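Local coordinates for DYNE8 (Micromonospora chersina, PDB 4AMM), which serves as the acyltransferase domain of the iterative enediyne polyketide synthase of dynemicin biosynthesis, probably selecting and transferring acyl building blocks, at residues L68-G73 against R80-A85; A14-L19 against V50-A55; L345-V348 against M353-A356. One frame throughout, in Å; residues are numbered along the deposited sequence.

Contact 1. Residues L68-G73 against R80-A85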
loop_
_atom_site.group_PDB
_atom_site.type_symbol
_atom_site.label_atom_id
_atom_site.label_comp_id
_atom_site.label_asym_id
_atom_site.label_seq_id
_atom_site.Cartn_x
_atom_site.Cartn_y
_atom_site.Cartn_z
ATOM N N LEU A 68 9.811 -23.560 -4.989
ATOM C CA LEU A 68 10.797 -23.986 -5.950
ATOM C C LEU A 68 10.181 -24.736 -7.156
ATOM O O LEU A 68 10.598 -24.508 -8.281
ATOM C CB LEU A 68 11.928 -24.772 -5.263
ATOM C CG LEU A 68 12.742 -23.917 -4.253
ATOM C CD1 LEU A 68 13.537 -24.787 -3.342
ATOM C CD2 LEU A 68 13.703 -22.943 -4.956
ATOM N N ASP A 69 9.246 -25.640 -6.858
ATOM C CA ASP A 69 8.572 -26.373 -7.907
ATOM C C ASP A 69 7.926 -25.424 -8.887
ATOM O O ASP A 69 8.047 -25.617 -10.101
ATOM C CB ASP A 69 7.557 -27.375 -7.323
ATOM C CG ASP A 69 8.212 -28.578 -6.744
ATOM O OD1 ASP A 69 9.351 -28.871 -7.110
ATOM O OD2 ASP A 69 7.579 -29.253 -5.901
ATOM N N ARG A 70 7.220 -24.400 -8.393
ATOM C CA ARG A 70 6.629 -23.426 -9.276
ATOM C C ARG A 70 7.642 -22.649 -10.098
ATOM O O ARG A 70 7.460 -22.448 -11.271
ATOM C CB ARG A 70 5.739 -22.455 -8.487
ATOM C CG ARG A 70 4.427 -23.066 -8.025
ATOM C CD ARG A 70 3.577 -21.863 -7.522
ATOM N NE ARG A 70 3.157 -20.894 -8.541
ATOM C CZ ARG A 70 2.477 -19.743 -8.227
ATOM N NH1 ARG A 70 2.296 -19.439 -6.964
ATOM N NH2 ARG A 70 2.084 -18.876 -9.125
ATOM N N ALA A 71 8.738 -22.219 -9.436
ATOM C CA ALA A 71 9.746 -21.490 -10.159
ATOM C C ALA A 71 10.386 -22.354 -11.240
ATOM O O ALA A 71 10.554 -21.864 -12.360
ATOM C CB ALA A 71 10.795 -20.984 -9.179
ATOM N N LEU A 72 10.730 -23.584 -10.866
ATOM C CA LEU A 72 11.342 -24.502 -11.842
ATOM C C LEU A 72 10.406 -24.806 -12.995
ATOM O O LEU A 72 10.834 -24.799 -14.149
ATOM C CB LEU A 72 11.760 -25.824 -11.187
ATOM C CG LEU A 72 12.988 -25.710 -10.268
ATOM C CD1 LEU A 72 13.186 -26.769 -9.224
ATOM C CD2 LEU A 72 14.276 -25.564 -11.110
ATOM N N GLY A 73 9.127 -24.956 -12.723
ATOM C CA GLY A 73 8.191 -25.224 -13.811
ATOM C C GLY A 73 8.136 -24.055 -14.755
ATOM O O GLY A 73 8.082 -24.232 -15.974
ATOM N N ARG A 80 10.327 -16.112 -17.724
ATOM C CA ARG A 80 11.389 -15.275 -17.169
ATOM C C ARG A 80 10.873 -14.270 -16.113
ATOM O O ARG A 80 11.579 -13.353 -15.698
ATOM C CB ARG A 80 12.078 -14.559 -18.331
ATOM C CG ARG A 80 12.814 -15.585 -19.279
ATOM C CD ARG A 80 13.866 -16.519 -18.587
ATOM N NE ARG A 80 14.543 -17.447 -19.527
ATOM C CZ ARG A 80 14.315 -18.765 -19.604
ATOM N NH1 ARG A 80 13.441 -19.374 -18.811
ATOM N NH2 ARG A 80 14.989 -19.498 -20.492
ATOM N N ARG A 81 9.599 -14.390 -15.732
ATOM C CA ARG A 81 8.979 -13.408 -14.814
ATOM C C ARG A 81 7.719 -14.015 -14.224
ATOM O O ARG A 81 6.707 -14.158 -14.960
ATOM C CB ARG A 81 8.615 -12.141 -15.579
ATOM C CG ARG A 81 8.208 -10.968 -14.644
ATOM C CD ARG A 81 7.897 -9.676 -15.298
ATOM N NE ARG A 81 9.035 -9.201 -16.081
ATOM C CZ ARG A 81 9.019 -8.041 -16.737
ATOM N NH1 ARG A 81 7.942 -7.266 -16.665
ATOM N NH2 ARG A 81 10.068 -7.657 -17.438
ATOM N N LEU A 82 7.742 -14.344 -12.939
ATOM C CA LEU A 82 6.624 -14.944 -12.189
ATOM C C LEU A 82 6.472 -14.034 -10.973
ATOM O O LEU A 82 7.372 -14.044 -10.104
ATOM C CB LEU A 82 6.936 -16.378 -11.828
ATOM C CG LEU A 82 5.734 -17.149 -11.247
ATOM C CD1 LEU A 82 6.196 -18.580 -10.868
ATOM C CD2 LEU A 82 5.036 -16.543 -10.058
ATOM N N LEU A 83 5.418 -13.238 -10.859
ATOM C CA LEU A 83 5.256 -12.317 -9.750
ATOM C C LEU A 83 3.939 -12.740 -9.088
ATOM O O LEU A 83 2.901 -12.410 -9.663
ATOM C CB LEU A 83 5.207 -10.870 -10.233
ATOM C CG LEU A 83 6.407 -10.377 -11.089
ATOM C CD1 LEU A 83 6.120 -8.944 -11.457
ATOM C CD2 LEU A 83 7.683 -10.516 -10.249
ATOM N N ASP A 84 3.989 -13.510 -8.027
ATOM C CA ASP A 84 2.709 -13.897 -7.353
ATOM C C ASP A 84 2.737 -13.290 -5.948
ATOM O O ASP A 84 3.167 -13.919 -4.988
ATOM C CB ASP A 84 2.579 -15.403 -7.311
ATOM C CG ASP A 84 1.204 -15.793 -6.851
ATOM O OD1 ASP A 84 0.476 -14.929 -6.227
ATOM O OD2 ASP A 84 0.868 -16.986 -7.077
ATOM N N ALA A 85 2.253 -12.060 -5.889
ATOM C CA ALA A 85 2.239 -11.352 -4.630
ATOM C C ALA A 85 1.428 -12.097 -3.584
ATOM O O ALA A 85 1.839 -12.179 -2.465
ATOM C CB ALA A 85 1.739 -9.889 -4.781
#
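One carboxylate oxygen, D84 OD2, is gripped by both terminal nitrogens of R70. The distance is 2.8 Å from R70 NH1 to D84 OD2, and 3.0 Å from R70 NH2 to the same D84 OD2. The oxygen lies in the guanidinium plane, at the end of the group between NH1 and NH2, and the arginine arrives on its anti side, away from OD1. The two flat groups are steeply turned, 76° apart, so this is a forked grip on one atom and not the coplanar pairing of two nitrogens with two oxygens. Arginine suits the place because it can span the distance from helix 61-76 to the edge strand: its chain bends at chi3 (67°) and carries the charge over to D84. On the way it crosses L82 at about a right angle. L82 CD2 lies 3.9 Å from R70 NH2, while L82 CD1 comes 4.1 Å from the backbone R70 O. This leucine also packs on L89 and L91 of the neighbouring strand, so that it lies against both the arginine and the sheet. An alanine in place of D84 would probably leave the R70 guanidinium without its counter-charge and freer to swing. The other oxygen, D84 OD1, makes a weak hydrogen bond to R87 N in the turn that follows. Helix 61-76 thus lies against strand 81-84, an outermost strand of a four-stranded antiparallel sheet, an alpha/beta layer consistent with the linker subdomain that precedes the acyltransferase core in related polyketide synthases.

Contact 2. Residues A14-L19 against V50-A55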
loop_
_atom_site.group_PDB
_atom_site.type_symbol
_atom_site.label_atom_id
_atom_site.label_comp_id
_atom_site.label_asym_id
_atom_site.label_seq_id
_atom_site.Cartn_x
_atom_site.Cartn_y
_atom_site.Cartn_z
ATOM N N ALA A 14 19.585 -20.699 -17.178
ATOM C CA ALA A 14 20.087 -22.061 -17.014
ATOM C C ALA A 14 20.750 -22.334 -15.684
ATOM O O ALA A 14 20.521 -23.352 -15.057
ATOM C CB ALA A 14 21.108 -22.376 -18.185
ATOM N N ALA A 15 21.586 -21.401 -15.231
ATOM C CA ALA A 15 22.307 -21.542 -13.998
ATOM C C ALA A 15 21.311 -21.447 -12.808
ATOM O O ALA A 15 21.519 -22.112 -11.787
ATOM C CB ALA A 15 23.410 -20.439 -13.889
ATOM N N LEU A 16 20.287 -20.587 -12.970
ATOM C CA LEU A 16 19.293 -20.500 -11.862
ATOM C C LEU A 16 18.521 -21.782 -11.782
ATOM O O LEU A 16 18.294 -22.264 -10.657
ATOM C CB LEU A 16 18.391 -19.285 -12.103
ATOM C CG LEU A 16 17.360 -19.025 -10.950
ATOM C CD1 LEU A 16 18.112 -18.820 -9.603
ATOM C CD2 LEU A 16 16.441 -17.917 -11.396
ATOM N N THR A 17 18.156 -22.377 -12.934
ATOM C CA THR A 17 17.475 -23.704 -12.870
ATOM C C THR A 17 18.319 -24.735 -12.064
ATOM O O THR A 17 17.848 -25.441 -11.170
ATOM C CB THR A 17 17.230 -24.247 -14.281
ATOM O OG1 THR A 17 16.241 -23.456 -14.947
ATOM C CG2 THR A 17 16.698 -25.730 -14.236
ATOM N N GLY A 18 19.599 -24.802 -12.363
ATOM C CA GLY A 18 20.485 -25.713 -11.633
ATOM C C GLY A 18 20.557 -25.465 -10.143
ATOM O O GLY A 18 20.379 -26.389 -9.314
ATOM N N LEU A 19 20.704 -24.177 -9.746
ATOM C CA LEU A 19 20.718 -23.846 -8.359
ATOM C C LEU A 19 19.400 -24.176 -7.632
ATOM O O LEU A 19 19.397 -24.749 -6.536
ATOM C CB LEU A 19 21.046 -22.356 -8.241
ATOM C CG LEU A 19 20.972 -21.840 -6.812
ATOM C CD1 LEU A 19 21.903 -22.558 -5.878
ATOM C CD2 LEU A 19 21.279 -20.312 -6.822
ATOM N N VAL A 50 23.320 -9.728 -8.850
ATOM C CA VAL A 50 22.819 -11.114 -8.910
ATOM C C VAL A 50 21.847 -11.069 -10.082
ATOM O O VAL A 50 20.710 -10.580 -9.993
ATOM C CB VAL A 50 22.011 -11.447 -7.674
ATOM C CG1 VAL A 50 21.478 -12.847 -7.810
ATOM C CG2 VAL A 50 22.825 -11.393 -6.344
ATOM N N PRO A 51 22.255 -11.488 -11.288
ATOM C CA PRO A 51 21.486 -11.194 -12.503
ATOM C C PRO A 51 20.067 -11.777 -12.527
ATOM O O PRO A 51 19.138 -10.956 -12.700
ATOM C CB PRO A 51 22.433 -11.767 -13.630
ATOM C CG PRO A 51 23.864 -11.662 -12.975
ATOM C CD PRO A 51 23.610 -12.047 -11.525
ATOM N N ALA A 52 19.942 -13.066 -12.309
ATOM C CA ALA A 52 18.653 -13.811 -12.351
ATOM C C ALA A 52 18.353 -14.162 -10.872
ATOM O O ALA A 52 19.190 -14.668 -10.133
ATOM C CB ALA A 52 18.830 -15.123 -13.168
ATOM N N ARG A 53 17.099 -13.833 -10.480
ATOM C CA ARG A 53 16.748 -13.874 -9.028
ATOM C C ARG A 53 15.469 -14.647 -8.716
ATOM O O ARG A 53 14.488 -14.572 -9.473
ATOM C CB ARG A 53 16.593 -12.435 -8.537
ATOM C CG ARG A 53 17.845 -11.553 -8.654
ATOM C CD ARG A 53 17.661 -10.181 -8.035
ATOM N NE ARG A 53 18.931 -9.434 -8.108
ATOM C CZ ARG A 53 19.198 -8.346 -7.359
ATOM N NH1 ARG A 53 18.317 -7.843 -6.468
ATOM N NH2 ARG A 53 20.403 -7.706 -7.573
ATOM N N PHE A 54 15.515 -15.271 -7.594
ATOM C CA PHE A 54 14.361 -15.985 -6.986
ATOM C C PHE A 54 14.244 -15.442 -5.619
ATOM O O PHE A 54 15.226 -15.328 -4.855
ATOM C CB PHE A 54 14.632 -17.495 -6.941
ATOM C CG PHE A 54 13.684 -18.288 -6.082
ATOM C CD1 PHE A 54 13.980 -18.440 -4.769
ATOM C CD2 PHE A 54 12.559 -18.845 -6.662
ATOM C CE1 PHE A 54 13.137 -19.175 -3.925
ATOM C CE2 PHE A 54 11.695 -19.591 -5.831
ATOM C CZ PHE A 54 11.988 -19.741 -4.493
ATOM N N ALA A 55 12.994 -15.216 -5.109
ATOM C CA ALA A 55 12.799 -14.965 -3.689
ATOM C C ALA A 55 11.405 -15.460 -3.298
ATOM O O ALA A 55 10.464 -15.190 -4.076
ATOM C CB ALA A 55 12.866 -13.427 -3.394
#
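Helix 13-27 lies over strand 52-58 with its nearest approach at L16 and A52, whose CA atoms are 6.7 Å apart, and no hydrogen bond joins the two segments. L16 points at the sheet with CG anti to the backbone N (chi1 -176°), which sends its CD2 branch down onto the strand. There L16 CD2 rests 4.1 Å from A52 CB and 4.2 Å from the backbone R53 N. Alanine suits this spot: its small methyl lets the leucine come close to the strand backbone, and L16 also touches A10 and L91, on the strands flanking 52-58. The arrangement is a helix packed on one face of an antiparallel sheet, whose order runs 4-10, 52-58, 89-92, 81-84. F54 starts toward the helix but its ring turns off to helix 61-76, where L68 and A71 meet it. R53 points to the other face. Its NE donates to V50 O at 2.8 Å in a nearly straight bond (170°), with the acceptor in the guanidinium plane. Beyond that, NH1 binds the V391 and F386 carbonyls, NH2 forms a salt bridge with D392, and F386 adds a cation-pi contact.

Contact 3. Residues L345-V348 against M353-A356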
loop_
_atom_site.group_PDB
_atom_site.type_symbol
_atom_site.label_atom_id
_atom_site.label_comp_id
_atom_site.label_asym_id
_atom_site.label_seq_id
_atom_site.Cartn_x
_atom_site.Cartn_y
_atom_site.Cartn_z
ATOM N N LEU A 345 4.251 -3.129 -7.164
ATOM C CA LEU A 345 4.073 -2.070 -6.169
ATOM C C LEU A 345 4.311 -2.676 -4.807
ATOM O O LEU A 345 3.835 -3.802 -4.535
ATOM C CB LEU A 345 2.628 -1.554 -6.261
ATOM C CG LEU A 345 2.334 -0.904 -7.579
ATOM C CD1 LEU A 345 0.886 -0.827 -7.889
ATOM C CD2 LEU A 345 2.976 0.478 -7.624
ATOM N N VAL A 346 4.969 -1.986 -3.917
ATOM C CA VAL A 346 5.168 -2.420 -2.565
ATOM C C VAL A 346 4.564 -1.402 -1.634
ATOM O O VAL A 346 4.876 -0.190 -1.694
ATOM C CB VAL A 346 6.721 -2.562 -2.254
ATOM C CG1 VAL A 346 6.891 -2.923 -0.761
ATOM C CG2 VAL A 346 7.272 -3.680 -3.168
ATOM N N GLU A 347 3.627 -1.843 -0.809
ATOM C CA GLU A 347 3.008 -0.961 0.209
ATOM C C GLU A 347 3.876 -0.852 1.449
ATOM O O GLU A 347 4.360 -1.880 1.990
ATOM C CB GLU A 347 1.588 -1.517 0.484
ATOM C CG GLU A 347 0.787 -0.697 1.510
ATOM C CD GLU A 347 -0.640 -1.223 1.674
ATOM O OE1 GLU A 347 -0.987 -2.274 1.097
ATOM O OE2 GLU A 347 -1.418 -0.462 2.202
ATOM N N VAL A 348 4.084 0.404 1.862
ATOM C CA VAL A 348 5.015 0.739 2.994
ATOM C C VAL A 348 4.250 1.357 4.177
ATOM O O VAL A 348 4.059 2.567 4.286
ATOM C CB VAL A 348 6.024 1.768 2.455
ATOM C CG1 VAL A 348 7.174 2.076 3.474
ATOM C CG2 VAL A 348 6.699 1.276 1.168
ATOM N N MET A 353 -4.189 -2.298 2.943
ATOM C CA MET A 353 -5.301 -1.527 2.306
ATOM C C MET A 353 -5.030 -1.247 0.881
ATOM O O MET A 353 -5.877 -1.479 0.012
ATOM C CB MET A 353 -5.483 -0.167 3.037
ATOM C CG MET A 353 -6.304 0.884 2.275
ATOM S SD MET A 353 -6.275 2.524 3.132
ATOM C CE MET A 353 -7.495 3.243 2.081
ATOM N N LEU A 354 -3.826 -0.698 0.595
ATOM C CA LEU A 354 -3.572 -0.266 -0.738
ATOM C C LEU A 354 -3.165 -1.318 -1.714
ATOM O O LEU A 354 -3.344 -1.177 -2.925
ATOM C CB LEU A 354 -2.503 0.892 -0.875
ATOM C CG LEU A 354 -2.864 2.128 -0.169
ATOM C CD1 LEU A 354 -1.798 3.221 -0.586
ATOM C CD2 LEU A 354 -4.230 2.635 -0.714
ATOM N N SER A 355 -2.554 -2.375 -1.197
ATOM C CA SER A 355 -2.256 -3.475 -2.090
ATOM C C SER A 355 -3.581 -4.127 -2.553
ATOM O O SER A 355 -3.683 -4.457 -3.675
ATOM C CB SER A 355 -1.303 -4.521 -1.502
ATOM O OG SER A 355 -1.708 -4.869 -0.203
ATOM N N ALA A 356 -4.550 -4.212 -1.631
ATOM C CA ALA A 356 -5.892 -4.699 -2.040
ATOM C C ALA A 356 -6.494 -3.742 -3.118
ATOM O O ALA A 356 -7.014 -4.195 -4.120
ATOM C CB ALA A 356 -6.781 -4.726 -0.835
HETATM O O HOH W 1 -2.807 -0.534 4.614
#
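E347 reaches helix 353-360 by a fully extended side chain, with CG anti to the backbone N (chi1 -179°) and CD again anti beyond it (chi2 176°), so that its carboxylate stands at the first turn of the helix. The two oxygens divide the backbone N-H groups between them. L354 N donates to E347 OE2 at 2.9 Å, nearly straight at 162° and on the syn side of the oxygen, somewhat out of the carboxylate plane. S355 N reaches E347 OE1 at 2.8 Å, coming in from above that plane. A water takes over where M353 N is badly angled for a direct bond: it gives a proton to E347 OE2 at 2.8 Å and accepts one from M353 N. L354 lies alongside the carboxylate, with CB 3.5 Å from E347 OE2, and its side chain goes on to touch L102 and H175. Glutamate suits the end of a parallel strand here, being long enough to bridge the turn of the beta-alpha-beta unit formed by strand 344-347, helix 353-360 and strand 365-367. First-turn amide hydrogens lack backbone acceptors within the helix; E347 serves two directly and M353 N through the water, and the positive helix end would tend to favour its ionised form.

Contacts 1 and 2 belong to the same four-stranded antiparallel sheet and touch where helix 61-76 meets both partners of contact 2: L68 and A71 pack on F54 of the strand, and L72 on the backbone oxygen of T17 in helix 13-27. Strand 52-58 leads straight into helix 61-76, so the two follow one another along the chain. Their chemistry differs with depth. At the surface, contact 1 relies on a salt bridge at an edge strand, whereas contact 2 is buried and purely apolar between its segments. Contact 3 stands apart, about 21 Å from contact 1 between centres, near the chain's middle; there a buried carboxylate ending a parallel strand accepts from backbone amides of the following helix.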